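PDB 4DQA: uncharacterized protein from Bacteroides ovatus, which is of unknown function but probably binds carbohydrate, joining an E-set-like N-terminal domain to a concanavalin A-like lectin/glucanase domain. Local coordinates for residues T179-M187 with F256-G267; T140-S151 with G338-L348. All coordinates share one frame; numbering follows the deposited sequence.

Interaction 1: T179-M187 with F256-G267; sequences TIMGTEGVM and FDPNSDMGFYIG
Thr183 reaches across to the loop 256-263 with both branches of its side chain. OG1 donates to the carbonyl O of Pro258 at 2.8 Å, the donor tilted 17° from the carbonyl plane, while CG2 rests 3.4 Å from the carbonyl O of Ser260. With chi1 at -55°, OG1 lies beside its own backbone N and CG2 is turned toward the loop. Next to it the CA of Gly182 sits over one face of the Phe264 ring in a CH-pi contact, 3.8 Å from the centroid and offset toward the rim. At the far end of the contact Met187, a selenomethionine, places CB squarely over the centre of the Phe256 ring, 3.6 Å from the centroid; SE stands farther off above the face in a Met-aromatic contact. Val186 CG1 touches the same ring obliquely at CD2.

Antiparallel pairing joins Met181 to Ile266 and Gly182 to Tyr265. Gly182 and Tyr265 exchange two N-H...O bonds, and Gly267 N donates to Ile180 O. One water receives the N-H of Glu184 and donates to the carbonyl oxygens of Gly182 and Gly263, bridging the two segments just beyond the Gly182-Tyr265 pair.

Behind the first shell, Thr183 O accepts from the N-H groups of both Val186 and Met187, closing a tight loop with a classic bulge opposite Thr183. The partner loop is shaped by an Asx turn at Asp257 and a type I turn from Asp257 to Ser260. Outside the pair, Glu184 forms a salt bridge with Arg277. Phe256 meets Phe163 edge-to-face, and Phe264 does so with Phe154 and Tyr165. Met181, Phe264 and Ile266 pack against strand 282-289, Phe256 and Met187 against 163-171, and strand 150-152 lies beside 264-266.

Interaction 2: T140-S151 with G338-L348; sequences TKAGNFSNHYIS and GTTNGITIKTL
Ile343, Asn144 and Tyr149 carry much of this long antiparallel pairing, and each does so differently. Ile343 fills the place where the two strand pairs part: CD1 touches Phe145 CE2 at 3.8 Å and His148 CB, CG1 meets the Ile150 side chain, and CG2 lies 3.7 Å from the CA of Gly143. Its bent chain, with chi1 and chi2 both near -55°, spreads these branches among four residues.

Asn144 N donates to Thr344 O at 2.8 Å, nearly straight onto the carbonyl. Its side chain is crossed obliquely by the extended Lys346, whose CE and NZ lie against the amide; NZ gives OD1 only a weak bond.

The Tyr149 ring lies against Asn341, with ring and amide planes 14° apart and Asn341 N 3.6 Å above one face, toward the rim. The side-chain amide of Asn341 works at both ends: OD1 accepts from Tyr149 N at 3.1 Å, while ND2 donates to Asn147 O, in the amide plane and on a carbonyl lone pair. Thr340 OG1 donates to Tyr149 O at 2.7 Å and accepts from Gly342 N, an ST turn. The Tyr149 ring also stacks with Tyr270.

Regular bridges flank this middle, from Lys141 with Thr347 to Gly143 with Ile345 and at Ser151 with Thr339. Where the chains diverge, a water joins Asn144 O, Gly342 O and Thr344 N. Through the break, side-chain amide, hydroxyl and water thus do what backbone pairing does on either side, with the apolar Ile343 packed between them.

How the interactions relate
Interactions 1 and 2 meet edge to edge, their centres about 18 Å apart. Strand 264-266 of interaction 1 and strand 150-152 of interaction 2 are neighbours in one antiparallel sheet, in which 337-340 follows on the far side of 150-152. A probable hydrogen bond from Ile266 N to Ile150 O, 2.8 Å long, crosses between them. Tyr265 CE1 packs 3.5 Å from Ser151 CB, and Gly267 CA lies 3.9 Å from Phe145 CD2. Interaction 2 also reaches the larger antiparallel sheet through strand 141-146, tying the C-terminal segment 338-348 to both sheets of the lectin-like domain. No ligand marks a binding site here, so neither contact can be tied to the putative carbohydrate binding.

Interaction 1: T179-M187 with F256-G267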
loop_
_atom_site.group_PDB
_atom_site.type_symbol
_atom_site.label_atom_id
_atom_site.label_comp_id
_atom_site.label_asym_id
_atom_site.label_seq_id
_atom_site.Cartn_x
_atom_site.Cartn_y
_atom_site.Cartn_z
ATOM N N THR A 179 -4.630 14.850 19.666
ATOM C CA THR A 179 -4.329 13.424 19.793
ATOM C C THR A 179 -4.354 12.716 18.447
ATOM O O THR A 179 -5.354 12.806 17.731
ATOM C CB THR A 179 -5.400 12.747 20.664
ATOM O OG1 THR A 179 -5.391 13.346 21.942
ATOM C CG2 THR A 179 -5.141 11.260 20.832
ATOM N N ILE A 180 -3.296 11.982 18.115
ATOM C CA ILE A 180 -3.373 11.045 16.986
ATOM C C ILE A 180 -3.770 9.693 17.535
ATOM O O ILE A 180 -4.899 9.259 17.338
ATOM C CB ILE A 180 -2.107 11.004 16.169
ATOM C CG1 ILE A 180 -1.859 12.379 15.555
ATOM C CG2 ILE A 180 -2.266 9.979 15.010
ATOM C CD1 ILE A 180 -0.476 12.510 14.937
HETATM N N MSE A 181 -2.881 9.024 18.249
HETATM C CA MSE A 181 -3.166 7.688 18.762
HETATM C C MSE A 181 -2.242 7.330 19.928
HETATM O O MSE A 181 -1.080 7.752 19.933
HETATM C CB MSE A 181 -2.985 6.671 17.621
HETATM C CG MSE A 181 -1.670 6.847 16.851
HETATM SE SE MSE A 181 -1.552 6.012 15.076
HETATM C CE MSE A 181 -1.779 4.158 15.644
ATOM N N GLY A 182 -2.721 6.507 20.859
ATOM C CA GLY A 182 -1.868 5.937 21.876
ATOM C C GLY A 182 -2.499 5.931 23.246
ATOM O O GLY A 182 -3.725 6.129 23.373
ATOM N N THR A 183 -1.645 5.752 24.247
ATOM C CA THR A 183 -2.050 5.594 25.616
ATOM C C THR A 183 -1.509 6.755 26.420
ATOM O O THR A 183 -0.322 6.832 26.707
ATOM C CB THR A 183 -1.562 4.246 26.146
ATOM O OG1 THR A 183 -2.059 3.229 25.263
ATOM C CG2 THR A 183 -2.046 3.993 27.577
ATOM N N GLU A 184 -2.386 7.690 26.761
ATOM C CA GLU A 184 -1.981 8.892 27.476
ATOM C C GLU A 184 -1.261 8.574 28.774
ATOM O O GLU A 184 -1.679 7.708 29.554
ATOM C CB GLU A 184 -3.195 9.796 27.724
ATOM C CG GLU A 184 -2.946 11.005 28.657
ATOM C CD GLU A 184 -1.908 11.987 28.177
ATOM O OE1 GLU A 184 -1.506 11.909 26.994
ATOM O OE2 GLU A 184 -1.485 12.836 29.001
ATOM N N GLY A 185 -0.127 9.247 28.973
ATOM C CA GLY A 185 0.671 9.064 30.163
ATOM C C GLY A 185 1.674 7.931 30.012
ATOM O O GLY A 185 2.543 7.773 30.863
ATOM N N VAL A 186 1.561 7.175 28.921
ATOM C CA VAL A 186 2.392 5.995 28.718
ATOM C C VAL A 186 3.133 6.003 27.377
ATOM O O VAL A 186 4.371 5.958 27.351
ATOM C CB VAL A 186 1.547 4.711 28.846
ATOM C CG1 VAL A 186 2.392 3.468 28.609
ATOM C CG2 VAL A 186 0.879 4.652 30.237
HETATM N N MSE A 187 2.391 6.071 26.275
HETATM C CA MSE A 187 2.982 6.140 24.934
HETATM C C MSE A 187 1.939 6.679 23.963
HETATM O O MSE A 187 1.097 5.934 23.464
HETATM C CB MSE A 187 3.475 4.770 24.461
HETATM C CG MSE A 187 4.255 4.805 23.174
HETATM SE SE MSE A 187 5.975 5.646 23.377
HETATM C CE MSE A 187 6.726 4.421 24.668
ATOM N N PHE A 256 5.884 -1.159 26.748
ATOM C CA PHE A 256 4.799 -0.520 27.476
ATOM C C PHE A 256 3.517 -1.343 27.347
ATOM O O PHE A 256 3.342 -2.129 26.409
ATOM C CB PHE A 256 4.558 0.922 26.995
ATOM C CG PHE A 256 3.833 1.030 25.667
ATOM C CD1 PHE A 256 4.509 0.890 24.462
ATOM C CD2 PHE A 256 2.468 1.304 25.622
ATOM C CE1 PHE A 256 3.832 1.019 23.255
ATOM C CE2 PHE A 256 1.796 1.441 24.425
ATOM C CZ PHE A 256 2.482 1.285 23.236
ATOM N N ASP A 257 2.663 -1.186 28.348
ATOM C CA ASP A 257 1.351 -1.803 28.394
ATOM C C ASP A 257 0.332 -0.831 27.795
ATOM O O ASP A 257 -0.001 0.181 28.427
ATOM C CB ASP A 257 1.007 -2.072 29.856
ATOM C CG ASP A 257 -0.390 -2.617 30.035
ATOM O OD1 ASP A 257 -1.058 -2.852 29.008
ATOM O OD2 ASP A 257 -0.799 -2.828 31.200
ATOM N N PRO A 258 -0.158 -1.108 26.571
ATOM C CA PRO A 258 -1.081 -0.143 25.939
ATOM C C PRO A 258 -2.419 -0.025 26.652
ATOM O O PRO A 258 -3.184 0.920 26.437
ATOM C CB PRO A 258 -1.287 -0.712 24.540
ATOM C CG PRO A 258 -1.106 -2.204 24.729
ATOM C CD PRO A 258 0.027 -2.309 25.735
ATOM N N ASN A 259 -2.722 -1.012 27.475
ATOM C CA ASN A 259 -3.987 -1.029 28.160
ATOM C C ASN A 259 -3.934 -0.335 29.511
ATOM O O ASN A 259 -4.937 -0.256 30.208
ATOM C CB ASN A 259 -4.467 -2.493 28.330
ATOM C CG ASN A 259 -4.751 -3.210 26.997
ATOM O OD1 ASN A 259 -5.123 -2.601 25.993
ATOM N ND2 ASN A 259 -4.580 -4.524 26.993
ATOM N N SER A 260 -2.767 0.181 29.908
ATOM C CA SER A 260 -2.695 0.784 31.227
ATOM C C SER A 260 -3.485 2.093 31.301
ATOM O O SER A 260 -3.676 2.825 30.323
ATOM C CB SER A 260 -1.253 0.897 31.786
ATOM O OG SER A 260 -0.314 1.425 30.874
ATOM N N ASP A 261 -3.996 2.332 32.500
ATOM C CA ASP A 261 -4.884 3.449 32.777
ATOM C C ASP A 261 -6.155 3.442 31.907
ATOM O O ASP A 261 -6.890 2.442 31.854
ATOM C CB ASP A 261 -4.097 4.752 32.640
ATOM C CG ASP A 261 -2.797 4.712 33.394
ATOM O OD1 ASP A 261 -2.747 4.015 34.434
ATOM O OD2 ASP A 261 -1.826 5.373 32.964
HETATM N N MSE A 262 -6.412 4.547 31.217
HETATM C CA MSE A 262 -7.571 4.675 30.333
HETATM C C MSE A 262 -7.413 3.881 29.039
HETATM O O MSE A 262 -8.379 3.694 28.257
HETATM C CB MSE A 262 -7.765 6.144 29.964
HETATM C CG MSE A 262 -6.892 6.609 28.791
HETATM SE SE MSE A 262 -5.024 6.870 29.300
HETATM C CE MSE A 262 -5.289 8.351 30.512
ATOM N N GLY A 263 -6.185 3.421 28.801
ATOM C CA GLY A 263 -5.918 2.571 27.680
ATOM C C GLY A 263 -5.734 3.384 26.417
ATOM O O GLY A 263 -5.538 4.605 26.447
ATOM N N PHE A 264 -5.809 2.682 25.314
ATOM C CA PHE A 264 -5.421 3.181 24.019
ATOM C C PHE A 264 -6.602 3.879 23.352
ATOM O O PHE A 264 -7.715 3.349 23.305
ATOM C CB PHE A 264 -4.949 2.002 23.166
ATOM C CG PHE A 264 -4.203 2.373 21.921
ATOM C CD1 PHE A 264 -4.884 2.722 20.759
ATOM C CD2 PHE A 264 -2.817 2.307 21.871
ATOM C CE1 PHE A 264 -4.215 3.050 19.587
ATOM C CE2 PHE A 264 -2.143 2.628 20.688
ATOM C CZ PHE A 264 -2.837 2.982 19.549
ATOM N N TYR A 265 -6.336 5.049 22.796
ATOM C CA TYR A 265 -7.333 5.811 22.050
ATOM C C TYR A 265 -6.790 6.289 20.732
ATOM O O TYR A 265 -5.590 6.564 20.606
ATOM C CB TYR A 265 -7.791 7.054 22.831
ATOM C CG TYR A 265 -8.869 6.765 23.847
ATOM C CD1 TYR A 265 -10.192 6.647 23.433
ATOM C CD2 TYR A 265 -8.581 6.559 25.184
ATOM C CE1 TYR A 265 -11.194 6.375 24.355
ATOM C CE2 TYR A 265 -9.589 6.273 26.118
ATOM C CZ TYR A 265 -10.901 6.168 25.664
ATOM O OH TYR A 265 -11.878 5.889 26.627
ATOM N N ILE A 266 -7.693 6.420 19.761
ATOM C CA ILE A 266 -7.420 7.111 18.506
ATOM C C ILE A 266 -8.312 8.346 18.461
ATOM O O ILE A 266 -9.511 8.280 18.743
ATOM C CB ILE A 266 -7.725 6.212 17.277
ATOM C CG1 ILE A 266 -6.804 4.993 17.307
ATOM C CG2 ILE A 266 -7.569 6.997 15.979
ATOM C CD1 ILE A 266 -7.283 3.844 16.435
ATOM N N GLY A 267 -7.727 9.506 18.176
ATOM C CA GLY A 267 -8.495 10.701 17.854
ATOM C C GLY A 267 -8.958 11.586 18.989
ATOM O O GLY A 267 -9.229 12.760 18.743
HETATM O O HOH W 1 -5.026 7.299 25.658
#

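Interaction 2: T140-S151 with G338-L348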
loop_
_atom_site.group_PDB
_atom_site.type_symbol
_atom_site.label_atom_id
_atom_site.label_comp_id
_atom_site.label_asym_id
_atom_site.label_seq_id
_atom_site.Cartn_x
_atom_site.Cartn_y
_atom_site.Cartn_z
ATOM N N THR A 140 -9.546 7.208 -1.807
ATOM C CA THR A 140 -10.494 8.268 -2.130
ATOM C C THR A 140 -11.499 8.562 -1.021
ATOM O O THR A 140 -12.340 9.447 -1.212
ATOM C CB THR A 140 -11.285 7.919 -3.378
ATOM O OG1 THR A 140 -11.970 6.709 -3.160
ATOM C CG2 THR A 140 -10.336 7.777 -4.568
ATOM N N LYS A 141 -11.380 7.884 0.113
ATOM C CA LYS A 141 -12.251 8.066 1.270
ATOM C C LYS A 141 -11.401 8.021 2.519
ATOM O O LYS A 141 -10.382 7.320 2.545
ATOM C CB LYS A 141 -13.307 6.971 1.305
ATOM C CG LYS A 141 -14.286 6.994 0.160
ATOM C CD LYS A 141 -15.343 5.897 0.333
ATOM C CE LYS A 141 -16.440 6.011 -0.720
ATOM N NZ LYS A 141 -17.536 5.022 -0.464
ATOM N N ALA A 142 -11.826 8.746 3.556
ATOM C CA ALA A 142 -11.121 8.749 4.822
ATOM C C ALA A 142 -12.051 9.023 5.977
ATOM O O ALA A 142 -13.183 9.446 5.768
ATOM C CB ALA A 142 -9.964 9.763 4.792
ATOM N N GLY A 143 -11.599 8.764 7.204
ATOM C CA GLY A 143 -12.458 8.922 8.359
ATOM C C GLY A 143 -12.371 10.291 8.980
ATOM O O GLY A 143 -11.270 10.834 9.142
ATOM N N ASN A 144 -13.533 10.863 9.304
ATOM C CA ASN A 144 -13.609 12.187 9.897
ATOM C C ASN A 144 -13.485 12.184 11.399
ATOM O O ASN A 144 -14.112 11.375 12.079
ATOM C CB ASN A 144 -14.913 12.883 9.523
ATOM C CG ASN A 144 -14.842 14.376 9.755
ATOM O OD1 ASN A 144 -13.982 15.042 9.200
ATOM N ND2 ASN A 144 -15.726 14.879 10.559
ATOM N N PHE A 145 -12.711 13.132 11.924
ATOM C CA PHE A 145 -12.581 13.339 13.361
ATOM C C PHE A 145 -12.872 14.799 13.640
ATOM O O PHE A 145 -12.254 15.699 13.067
ATOM C CB PHE A 145 -11.177 12.977 13.823
ATOM C CG PHE A 145 -10.904 11.507 13.783
ATOM C CD1 PHE A 145 -10.542 10.894 12.593
ATOM C CD2 PHE A 145 -11.054 10.722 14.926
ATOM C CE1 PHE A 145 -10.331 9.560 12.540
ATOM C CE2 PHE A 145 -10.819 9.362 14.880
ATOM C CZ PHE A 145 -10.464 8.781 13.674
ATOM N N SER A 146 -13.913 15.000 14.422
ATOM C CA SER A 146 -14.312 16.284 14.929
ATOM C C SER A 146 -14.946 16.021 16.287
ATOM O O SER A 146 -16.169 16.125 16.452
ATOM C CB SER A 146 -15.308 16.909 13.972
ATOM O OG SER A 146 -15.736 18.177 14.444
ATOM N N ASN A 147 -14.094 15.681 17.254
ATOM C CA ASN A 147 -14.517 15.213 18.577
ATOM C C ASN A 147 -15.054 13.773 18.529
ATOM O O ASN A 147 -16.142 13.465 19.013
ATOM C CB ASN A 147 -15.532 16.154 19.223
ATOM C CG ASN A 147 -15.572 16.006 20.731
ATOM O OD1 ASN A 147 -14.557 15.712 21.365
ATOM N ND2 ASN A 147 -16.742 16.209 21.313
ATOM N N HIS A 148 -14.255 12.910 17.908
ATOM C CA HIS A 148 -14.500 11.481 17.767
ATOM C C HIS A 148 -13.347 10.675 18.291
ATOM O O HIS A 148 -12.175 11.044 18.166
ATOM C CB HIS A 148 -14.767 11.152 16.291
ATOM C CG HIS A 148 -15.993 11.813 15.785
ATOM N ND1 HIS A 148 -15.986 13.079 15.263
ATOM C CD2 HIS A 148 -17.290 11.448 15.869
ATOM C CE1 HIS A 148 -17.228 13.448 14.974
ATOM N NE2 HIS A 148 -18.029 12.471 15.335
ATOM N N TYR A 149 -13.683 9.538 18.889
ATOM C CA TYR A 149 -12.713 8.646 19.479
ATOM C C TYR A 149 -12.935 7.225 18.982
ATOM O O TYR A 149 -14.061 6.838 18.606
ATOM C CB TYR A 149 -12.831 8.628 21.011
ATOM C CG TYR A 149 -14.118 8.031 21.520
ATOM C CD1 TYR A 149 -14.221 6.664 21.748
ATOM C CD2 TYR A 149 -15.227 8.821 21.778
ATOM C CE1 TYR A 149 -15.411 6.106 22.198
ATOM C CE2 TYR A 149 -16.427 8.233 22.238
ATOM C CZ TYR A 149 -16.487 6.893 22.429
ATOM O OH TYR A 149 -17.674 6.303 22.874
ATOM N N ILE A 150 -11.852 6.443 18.996
ATOM C CA ILE A 150 -11.930 4.995 19.010
ATOM C C ILE A 150 -11.161 4.509 20.215
ATOM O O ILE A 150 -9.967 4.809 20.346
ATOM C CB ILE A 150 -11.353 4.365 17.748
ATOM C CG1 ILE A 150 -11.949 4.975 16.489
ATOM C CG2 ILE A 150 -11.598 2.868 17.771
ATOM C CD1 ILE A 150 -11.297 4.492 15.218
ATOM N N SER A 151 -11.852 3.820 21.114
ATOM C CA SER A 151 -11.251 3.197 22.295
ATOM C C SER A 151 -10.870 1.767 21.909
ATOM O O SER A 151 -11.720 0.984 21.506
ATOM C CB SER A 151 -12.240 3.172 23.452
ATOM O OG SER A 151 -11.795 2.376 24.563
ATOM N N GLY A 338 -13.220 -1.928 18.340
ATOM C CA GLY A 338 -13.037 -0.646 18.988
ATOM C C GLY A 338 -14.369 0.012 19.308
ATOM O O GLY A 338 -15.331 -0.137 18.555
ATOM N N THR A 339 -14.444 0.688 20.434
ATOM C CA THR A 339 -15.663 1.384 20.822
ATOM C C THR A 339 -15.544 2.806 20.310
ATOM O O THR A 339 -14.474 3.447 20.427
ATOM C CB THR A 339 -15.845 1.374 22.359
ATOM O OG1 THR A 339 -16.075 0.013 22.790
ATOM C CG2 THR A 339 -17.052 2.195 22.798
ATOM N N THR A 340 -16.606 3.325 19.707
ATOM C CA THR A 340 -16.528 4.626 19.055
ATOM C C THR A 340 -17.860 5.343 19.083
ATOM O O THR A 340 -18.915 4.710 19.178
ATOM C CB THR A 340 -16.056 4.472 17.578
ATOM O OG1 THR A 340 -15.958 5.745 16.951
ATOM C CG2 THR A 340 -17.023 3.617 16.791
ATOM N N ASN A 341 -17.805 6.674 19.023
ATOM C CA ASN A 341 -18.999 7.463 18.789
ATOM C C ASN A 341 -19.360 7.611 17.315
ATOM O O ASN A 341 -20.351 8.265 16.972
ATOM C CB ASN A 341 -18.962 8.813 19.525
ATOM C CG ASN A 341 -17.799 9.695 19.148
ATOM O OD1 ASN A 341 -16.763 9.249 18.675
ATOM N ND2 ASN A 341 -17.984 10.990 19.362
ATOM N N GLY A 342 -18.588 6.954 16.457
ATOM C CA GLY A 342 -18.934 6.810 15.048
ATOM C C GLY A 342 -17.998 7.609 14.167
ATOM O O GLY A 342 -17.883 8.810 14.331
ATOM N N ILE A 343 -17.358 6.932 13.237
ATOM C CA ILE A 343 -16.409 7.569 12.342
ATOM C C ILE A 343 -17.085 7.719 10.986
ATOM O O ILE A 343 -17.252 6.742 10.235
ATOM C CB ILE A 343 -15.120 6.772 12.224
ATOM C CG1 ILE A 343 -14.477 6.527 13.597
ATOM C CG2 ILE A 343 -14.140 7.535 11.319
ATOM C CD1 ILE A 343 -14.277 7.755 14.482
ATOM N N THR A 344 -17.524 8.927 10.660
ATOM C CA THR A 344 -18.132 9.180 9.370
ATOM C C THR A 344 -17.067 9.117 8.289
ATOM O O THR A 344 -15.998 9.750 8.419
ATOM C CB THR A 344 -18.801 10.530 9.360
ATOM O OG1 THR A 344 -19.785 10.555 10.401
ATOM C CG2 THR A 344 -19.466 10.800 8.025
ATOM N N ILE A 345 -17.337 8.353 7.243
ATOM C CA ILE A 345 -16.415 8.178 6.120
ATOM C C ILE A 345 -16.704 9.230 5.059
ATOM O O ILE A 345 -17.798 9.302 4.489
ATOM C CB ILE A 345 -16.480 6.775 5.544
ATOM C CG1 ILE A 345 -16.186 5.735 6.625
ATOM C CG2 ILE A 345 -15.461 6.641 4.393
ATOM C CD1 ILE A 345 -14.902 5.929 7.376
ATOM N N LYS A 346 -15.728 10.110 4.838
ATOM C CA LYS A 346 -15.839 11.208 3.906
ATOM C C LYS A 346 -15.221 10.837 2.565
ATOM O O LYS A 346 -14.276 10.041 2.515
ATOM C CB LYS A 346 -15.143 12.461 4.488
ATOM C CG LYS A 346 -15.887 13.067 5.698
ATOM C CD LYS A 346 -15.338 14.452 6.085
ATOM C CE LYS A 346 -16.354 15.311 6.847
ATOM N NZ LYS A 346 -15.693 16.609 7.214
ATOM N N THR A 347 -15.789 11.390 1.505
ATOM C CA THR A 347 -15.306 11.223 0.142
ATOM C C THR A 347 -14.436 12.408 -0.189
ATOM O O THR A 347 -14.852 13.568 -0.121
ATOM C CB THR A 347 -16.471 11.104 -0.838
ATOM O OG1 THR A 347 -17.195 9.911 -0.542
ATOM C CG2 THR A 347 -15.981 10.997 -2.267
ATOM N N LEU A 348 -13.197 12.120 -0.545
ATOM C CA LEU A 348 -12.232 13.177 -0.776
ATOM C C LEU A 348 -12.388 13.826 -2.136
ATOM O O LEU A 348 -12.837 13.192 -3.083
ATOM C CB LEU A 348 -10.822 12.592 -0.665
ATOM C CG LEU A 348 -10.525 11.802 0.615
ATOM C CD1 LEU A 348 -9.107 11.225 0.601
ATOM C CD2 LEU A 348 -10.717 12.643 1.862
HETATM O O HOH W 2 -12.793 10.777 -3.686
HETATM O O HOH W 3 -16.796 11.016 12.548
HETATM O O HOH W 4 -18.219 13.241 11.672
#